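Local coordinates for citrate lyase subunit beta-like protein (Mycobacterium tuberculosis H37Rv, PDB 6ARB) that is a magnesium-binding lyase of the HpcH/HpaI aldolase family that binds coenzyme A and pyruvate and may play a role in fatty acid biosynthesis, at residues A[17-22]-A[217-222]; A[139-144]-A[187-192]. One frame throughout, in Å; residues are numbered along the deposited sequence.

Interaction 1 of 2, residues A[17-22]-A[217-222]; sequences GWLFCP and IHPSQI. With COA (coenzyme A), chain F.
Strand 17-22 and the segment 217-222, a turn running into a helix, come closest at two places, F20 beside I217 and G17 beside I222, with CA atoms 5.3 Å apart at each. Between these points lies a type I turn from H218 to Q221, with Q221 N hydrogen-bonded to H218 O. These two residues form a capping box: S220 N donates to H218 ND1 and Q221 OE1 accepts from H218 N in return, weakly, and from I217 N. The contact is apolar. In L19, CG anti to the backbone N (chi1 174°) brings the branch over the turn, CD1 3.5 Å from H218 N and CD2 against CA and CB of P219. The I222 side chain reaches back, its CD1 3.5 Å from G17 O. Coenzyme A lies across both segments. Its N6A donates to F20 O at 2.9 Å (157°), OAP is hydrogen-bonded to I217 O, and H218 NE2 donates to O2A of the diphosphate at 2.6 Å and 163°. Coenzyme A C2P sits over the centre of one F20 face, 3.6 Å above the plane, whereas I217 CG2 approaches that ring obliquely. W18 and F20 bond to C216 of strand 213-216, a pairing that closes the eight-stranded TIM barrel, and the contact lies just beyond it; helix 29-35 packs on C21 and P219, and strand 38-42 flanks the other edge of strand 17-22.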
loop_
_atom_site.group_PDB
_atom_site.type_symbol
_atom_site.label_atom_id
_atom_site.label_comp_id
_atom_site.label_asym_id
_atom_site.label_seq_id
_atom_site.Cartn_x
_atom_site.Cartn_y
_atom_site.Cartn_z
ATOM N N GLY A 17 16.165 -12.570 16.689
ATOM C CA GLY A 17 16.855 -11.422 17.253
ATOM C C GLY A 17 18.198 -11.151 16.612
ATOM O O GLY A 17 19.216 -11.714 17.024
ATOM N N TRP A 18 18.202 -10.287 15.602
ATOM C CA TRP A 18 19.438 -9.892 14.928
ATOM C C TRP A 18 19.889 -8.518 15.423
ATOM O O TRP A 18 19.057 -7.646 15.710
ATOM C CB TRP A 18 19.237 -9.850 13.420
ATOM C CG TRP A 18 18.990 -11.181 12.791
ATOM C CD1 TRP A 18 18.454 -12.291 13.377
ATOM C CD2 TRP A 18 19.284 -11.543 11.436
ATOM N NE1 TRP A 18 18.390 -13.327 12.463
ATOM C CE2 TRP A 18 18.894 -12.887 11.265
ATOM C CE3 TRP A 18 19.833 -10.856 10.349
ATOM C CZ2 TRP A 18 19.045 -13.557 10.051
ATOM C CZ3 TRP A 18 19.980 -11.525 9.140
ATOM C CH2 TRP A 18 19.584 -12.857 9.002
ATOM N N LEU A 19 21.202 -8.324 15.520
ATOM C CA LEU A 19 21.745 -7.115 16.131
ATOM C C LEU A 19 22.820 -6.468 15.282
ATOM O O LEU A 19 23.806 -7.112 14.938
ATOM C CB LEU A 19 22.314 -7.434 17.515
ATOM C CG LEU A 19 23.069 -6.363 18.310
ATOM C CD1 LEU A 19 22.197 -5.131 18.572
ATOM C CD2 LEU A 19 23.527 -6.972 19.627
ATOM N N PHE A 20 22.612 -5.196 14.943
ATOM C CA PHE A 20 23.646 -4.371 14.319
ATOM C C PHE A 20 24.778 -4.059 15.305
ATOM O O PHE A 20 24.536 -3.663 16.433
ATOM C CB PHE A 20 23.054 -3.024 13.878
ATOM C CG PHE A 20 22.480 -3.012 12.484
ATOM C CD1 PHE A 20 23.299 -3.162 11.374
ATOM C CD2 PHE A 20 21.126 -2.782 12.282
ATOM C CE1 PHE A 20 22.767 -3.125 10.091
ATOM C CE2 PHE A 20 20.592 -2.740 11.007
ATOM C CZ PHE A 20 21.414 -2.913 9.909
ATOM N N CYS A 21 26.022 -4.185 14.853
ATOM C CA CYS A 21 27.148 -3.638 15.603
ATOM C C CYS A 21 28.137 -3.003 14.625
ATOM O O CYS A 21 28.550 -3.641 13.659
ATOM C CB CYS A 21 27.816 -4.725 16.449
ATOM S SG CYS A 21 29.175 -4.147 17.510
ATOM N N PRO A 22 28.482 -1.725 14.854
ATOM C CA PRO A 22 29.443 -0.997 14.014
ATOM C C PRO A 22 30.783 -1.716 13.918
ATOM O O PRO A 22 31.358 -2.123 14.934
ATOM C CB PRO A 22 29.623 0.330 14.759
ATOM C CG PRO A 22 28.330 0.528 15.485
ATOM C CD PRO A 22 27.854 -0.854 15.866
ATOM N N ILE A 217 19.232 -2.550 17.478
ATOM C CA ILE A 217 20.429 -1.719 17.512
ATOM C C ILE A 217 21.080 -1.631 18.919
ATOM O O ILE A 217 22.054 -0.900 19.111
ATOM C CB ILE A 217 20.192 -0.313 16.889
ATOM C CG1 ILE A 217 18.887 0.318 17.385
ATOM C CG2 ILE A 217 20.137 -0.405 15.357
ATOM C CD1 ILE A 217 18.871 0.650 18.862
ATOM N N HIS A 218 20.547 -2.382 19.883
ATOM C CA HIS A 218 21.095 -2.432 21.239
ATOM C C HIS A 218 20.826 -3.823 21.800
ATOM O O HIS A 218 19.740 -4.369 21.591
ATOM C CB HIS A 218 20.440 -1.364 22.124
ATOM C CG HIS A 218 21.169 -1.108 23.410
ATOM N ND1 HIS A 218 21.028 -1.913 24.522
ATOM C CD2 HIS A 218 22.041 -0.133 23.761
ATOM C CE1 HIS A 218 21.787 -1.449 25.499
ATOM N NE2 HIS A 218 22.408 -0.366 25.066
ATOM N N PRO A 219 21.816 -4.423 22.485
ATOM C CA PRO A 219 21.630 -5.810 22.939
ATOM C C PRO A 219 20.472 -5.965 23.916
ATOM O O PRO A 219 19.947 -7.067 24.062
ATOM C CB PRO A 219 22.970 -6.159 23.615
ATOM C CG PRO A 219 23.642 -4.847 23.859
ATOM C CD PRO A 219 23.173 -3.923 22.770
ATOM N N SER A 220 20.076 -4.885 24.581
ATOM C CA SER A 220 18.947 -4.956 25.502
ATOM C C SER A 220 17.628 -5.234 24.771
ATOM O O SER A 220 16.643 -5.638 25.384
ATOM C CB SER A 220 18.835 -3.669 26.323
ATOM O OG SER A 220 18.536 -2.575 25.478
ATOM N N GLN A 221 17.612 -5.018 23.462
ATOM C CA GLN A 221 16.397 -5.227 22.687
ATOM C C GLN A 221 16.141 -6.695 22.351
ATOM O O GLN A 221 15.001 -7.097 22.069
ATOM C CB GLN A 221 16.447 -4.384 21.414
ATOM C CG GLN A 221 16.478 -2.885 21.711
ATOM C CD GLN A 221 16.438 -2.061 20.451
ATOM O OE1 GLN A 221 17.144 -2.356 19.488
ATOM N NE2 GLN A 221 15.593 -1.032 20.439
ATOM N N ILE A 222 17.199 -7.497 22.403
ATOM C CA ILE A 222 17.135 -8.862 21.895
ATOM C C ILE A 222 16.156 -9.730 22.687
ATOM O O ILE A 222 15.305 -10.400 22.100
ATOM C CB ILE A 222 18.539 -9.516 21.810
ATOM C CG1 ILE A 222 19.405 -8.782 20.776
ATOM C CG2 ILE A 222 18.418 -10.999 21.458
ATOM C CD1 ILE A 222 19.001 -9.051 19.336
HETATM N N1A COA F . 26.641 -4.111 19.847
HETATM C C2A COA F . 27.307 -4.668 20.877
HETATM N N3A COA F . 27.257 -4.145 22.110
HETATM C C4A COA F . 26.539 -3.029 22.363
HETATM C C5A COA F . 25.836 -2.417 21.324
HETATM C C6A COA F . 25.908 -3.000 20.052
HETATM N N6A COA F . 25.162 -2.370 18.928
HETATM N N7A COA F . 25.207 -1.332 21.836
HETATM C C8A COA F . 25.509 -1.263 23.152
HETATM N N9A COA F . 26.321 -2.282 23.472
HETATM C C1B COA F . 26.848 -2.571 24.784
HETATM C C2B COA F . 27.811 -1.602 25.277
HETATM O O2B COA F . 29.082 -2.004 24.903
HETATM C C3B COA F . 27.682 -1.743 26.698
HETATM O O3B COA F . 28.339 -2.905 27.047
HETATM P P3B COA F . 28.870 -3.080 28.492
HETATM O O7A COA F . 28.519 -1.848 29.294
HETATM O O8A COA F . 30.363 -3.248 28.424
HETATM O O9A COA F . 28.232 -4.308 29.115
HETATM C C4B COA F . 26.254 -1.935 26.903
HETATM O O4B COA F . 25.800 -2.570 25.693
HETATM C C5B COA F . 25.570 -0.669 27.095
HETATM O O5B COA F . 25.979 0.379 26.316
HETATM P P1A COA F . 25.161 1.682 26.121
HETATM O O1A COA F . 25.707 2.721 27.053
HETATM O O2A COA F . 23.712 1.438 26.435
HETATM O O3A COA F . 25.333 2.112 24.631
HETATM P P2A COA F . 26.355 3.209 24.139
HETATM O O4A COA F . 26.079 4.524 24.835
HETATM O O5A COA F . 27.770 2.779 24.390
HETATM O O6A COA F . 26.183 3.434 22.609
HETATM C CBP COA F . 25.026 3.082 20.473
HETATM C CCP COA F . 24.961 3.228 21.999
HETATM C CDP COA F . 26.200 3.885 19.920
HETATM C CEP COA F . 23.750 3.550 19.821
HETATM C CAP COA F . 25.216 1.576 20.188
HETATM O OAP COA F . 24.108 0.919 20.685
HETATM C C9P COA F . 25.301 1.208 18.719
HETATM O O9P COA F . 26.370 1.208 18.127
HETATM N N8P COA F . 24.081 0.880 18.053
HETATM C C7P COA F . 24.071 0.504 16.631
HETATM C C6P COA F . 24.057 1.614 15.618
HETATM C C5P COA F . 24.096 1.135 14.200
HETATM O O5P COA F . 24.686 0.088 13.943
HETATM N N4P COA F . 23.443 1.912 13.176
HETATM C C3P COA F . 23.478 1.442 11.833
HETATM C C2P COA F . 22.275 0.619 11.428
HETATM S S1P COA F . 20.704 1.177 12.074
#

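Interaction 2 of 2, residues A[139-144]-A[187-192]; sequences GMMWGA and DAVHLD. With PYR (pyruvic acid), chain E.
M141 reaches the second segment through its terminal methyl. The side chain has CG anti to the backbone N (chi1 -178°) and is extended beyond CG, and this carries CE to 4.1 Å from V189 CG1, where the two side chains cross at about a right angle. D187 O is almost as near to the same methyl. W142, the next residue, makes the polar link. Its NE1 donates to D187 OD1 at 2.9 Å along a nearly straight N-H line (176°), with the oxygen in the indole plane; ring and carboxylate lie side by side, their planes 30° apart. OD1 also forms a salt bridge with R171 of helix 165-180, so two donors hold this buried carboxylate oxygen and should favour its ionised form. In the TIM barrel, strands 137-142 and 184-187 are parallel neighbours, and the contact forms where the two strands end at the C-terminal side of the barrel, the side that carries the active site in this fold. There A188 lays CB over one face of the indole, 3.4 Å from W142 CE2, a CH-pi contact offset toward the rim of the ring, while Y163 meets W142 edge-to-face. G143, the N-cap of helix 144-151, follows; G143 CA lies 3.3 Å from pyruvate O, and A144 N lies 3.2 Å from the same oxygen.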
loop_
_atom_site.group_PDB
_atom_site.type_symbol
_atom_site.label_atom_id
_atom_site.label_comp_id
_atom_site.label_asym_id
_atom_site.label_seq_id
_atom_site.Cartn_x
_atom_site.Cartn_y
_atom_site.Cartn_z
ATOM N N GLY A 139 17.245 -12.637 1.577
ATOM C CA GLY A 139 16.425 -11.864 2.505
ATOM C C GLY A 139 16.167 -10.446 2.039
ATOM O O GLY A 139 16.920 -9.932 1.220
ATOM N N MET A 140 15.095 -9.828 2.553
ATOM C CA MET A 140 14.771 -8.421 2.276
ATOM C C MET A 140 14.496 -7.745 3.593
ATOM O O MET A 140 13.787 -8.298 4.430
ATOM C CB MET A 140 13.496 -8.299 1.444
ATOM C CG MET A 140 13.477 -9.175 0.236
ATOM S SD MET A 140 14.146 -8.248 -1.134
ATOM C CE MET A 140 12.872 -6.983 -1.295
ATOM N N MET A 141 15.059 -6.552 3.757
ATOM C CA MET A 141 14.812 -5.722 4.921
ATOM C C MET A 141 14.334 -4.379 4.398
ATOM O O MET A 141 14.574 -4.035 3.241
ATOM C CB MET A 141 16.102 -5.555 5.720
ATOM C CG MET A 141 15.941 -4.734 7.000
ATOM S SD MET A 141 17.499 -4.666 7.906
ATOM C CE MET A 141 17.030 -3.577 9.260
ATOM N N TRP A 142 13.629 -3.628 5.230
ATOM C CA TRP A 142 13.282 -2.267 4.862
ATOM C C TRP A 142 13.830 -1.285 5.913
ATOM O O TRP A 142 14.058 -1.649 7.081
ATOM C CB TRP A 142 11.777 -2.125 4.692
ATOM C CG TRP A 142 11.024 -2.101 5.991
ATOM C CD1 TRP A 142 10.784 -3.150 6.829
ATOM C CD2 TRP A 142 10.417 -0.953 6.596
ATOM N NE1 TRP A 142 10.056 -2.727 7.921
ATOM C CE2 TRP A 142 9.821 -1.381 7.801
ATOM C CE3 TRP A 142 10.317 0.396 6.234
ATOM C CZ2 TRP A 142 9.138 -0.505 8.647
ATOM C CZ3 TRP A 142 9.630 1.261 7.077
ATOM C CH2 TRP A 142 9.053 0.806 8.262
ATOM N N GLY A 143 14.083 -0.054 5.482
ATOM C CA GLY A 143 14.687 0.949 6.345
ATOM C C GLY A 143 13.883 2.230 6.276
ATOM O O GLY A 143 13.794 2.855 5.221
ATOM N N ALA A 144 13.296 2.620 7.404
ATOM C CA ALA A 144 12.357 3.739 7.428
ATOM C C ALA A 144 13.064 5.093 7.361
ATOM O O ALA A 144 12.536 6.053 6.800
ATOM C CB ALA A 144 11.492 3.665 8.680
ATOM N N ASP A 187 12.182 -7.091 9.688
ATOM C CA ASP A 187 11.506 -5.849 10.066
ATOM C C ASP A 187 12.509 -4.792 10.544
ATOM O O ASP A 187 13.600 -5.129 11.030
ATOM C CB ASP A 187 10.443 -6.113 11.151
ATOM C CG ASP A 187 9.345 -5.054 11.175
ATOM O OD1 ASP A 187 9.193 -4.297 10.188
ATOM O OD2 ASP A 187 8.615 -4.987 12.184
ATOM N N ALA A 188 12.119 -3.527 10.403
ATOM C CA ALA A 188 12.975 -2.354 10.663
ATOM C C ALA A 188 13.409 -2.122 12.112
ATOM O O ALA A 188 12.730 -2.526 13.060
ATOM C CB ALA A 188 12.297 -1.089 10.138
ATOM N N VAL A 189 14.524 -1.411 12.268
ATOM C CA VAL A 189 15.093 -1.163 13.597
ATOM C C VAL A 189 14.207 -0.240 14.440
ATOM O O VAL A 189 13.458 0.578 13.898
ATOM C CB VAL A 189 16.510 -0.556 13.499
ATOM C CG1 VAL A 189 17.468 -1.521 12.777
ATOM C CG2 VAL A 189 16.465 0.792 12.793
ATOM N N HIS A 190 14.279 -0.390 15.763
ATOM C CA HIS A 190 13.555 0.499 16.676
ATOM C C HIS A 190 14.607 1.407 17.296
ATOM O O HIS A 190 15.413 0.967 18.119
ATOM C CB HIS A 190 12.817 -0.308 17.751
ATOM C CG HIS A 190 11.753 0.459 18.483
ATOM N ND1 HIS A 190 10.466 0.598 17.999
ATOM C CD2 HIS A 190 11.774 1.095 19.680
ATOM C CE1 HIS A 190 9.750 1.306 18.857
ATOM N NE2 HIS A 190 10.520 1.622 19.886
ATOM N N LEU A 191 14.604 2.671 16.880
ATOM C CA LEU A 191 15.662 3.616 17.227
ATOM C C LEU A 191 15.599 4.144 18.656
ATOM O O LEU A 191 16.605 4.596 19.196
ATOM C CB LEU A 191 15.645 4.801 16.263
ATOM C CG LEU A 191 15.986 4.513 14.803
ATOM C CD1 LEU A 191 16.232 5.823 14.084
ATOM C CD2 LEU A 191 17.202 3.626 14.717
ATOM N N ASP A 192 14.406 4.120 19.239
ATOM C CA ASP A 192 14.203 4.567 20.605
ATOM C C ASP A 192 14.577 3.434 21.552
ATOM O O ASP A 192 13.753 2.578 21.870
ATOM C CB ASP A 192 12.747 4.984 20.816
ATOM C CG ASP A 192 12.523 5.668 22.152
ATOM O OD1 ASP A 192 13.441 5.650 23.002
ATOM O OD2 ASP A 192 11.421 6.222 22.348
HETATM C C PYR E . 17.510 2.877 7.823
HETATM O O PYR E . 16.326 2.976 8.377
HETATM O OXT PYR E . 17.918 3.872 7.082
HETATM C CA PYR E . 18.301 1.731 8.021
HETATM O O3 PYR E . 19.590 1.715 7.764
HETATM C CB PYR E . 17.671 0.476 8.543
#

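In the fold
Interactions 1 and 2, with centres about 12 Å apart, meet at the mouth of the barrel through V189, whose CG1 lies 3.8 Å from F20 CE2 and 3.9 Å from I217 CG2. A probable hydrogen bond from Q221 NE2 to H190 O (3.1 Å) joins the loop after strand 184-187 to the start of the helix that follows strand 213-216. Interaction 1 holds the nucleotide and the pantetheine arm of coenzyme A, whose thiol end is directed toward the pyruvate that borders G143 and A144 of interaction 2. The F20 side chain is about 5 Å from pyruvate and about 7 Å from the magnesium ion; R72, D146 N and E145 N also bind the pyruvate.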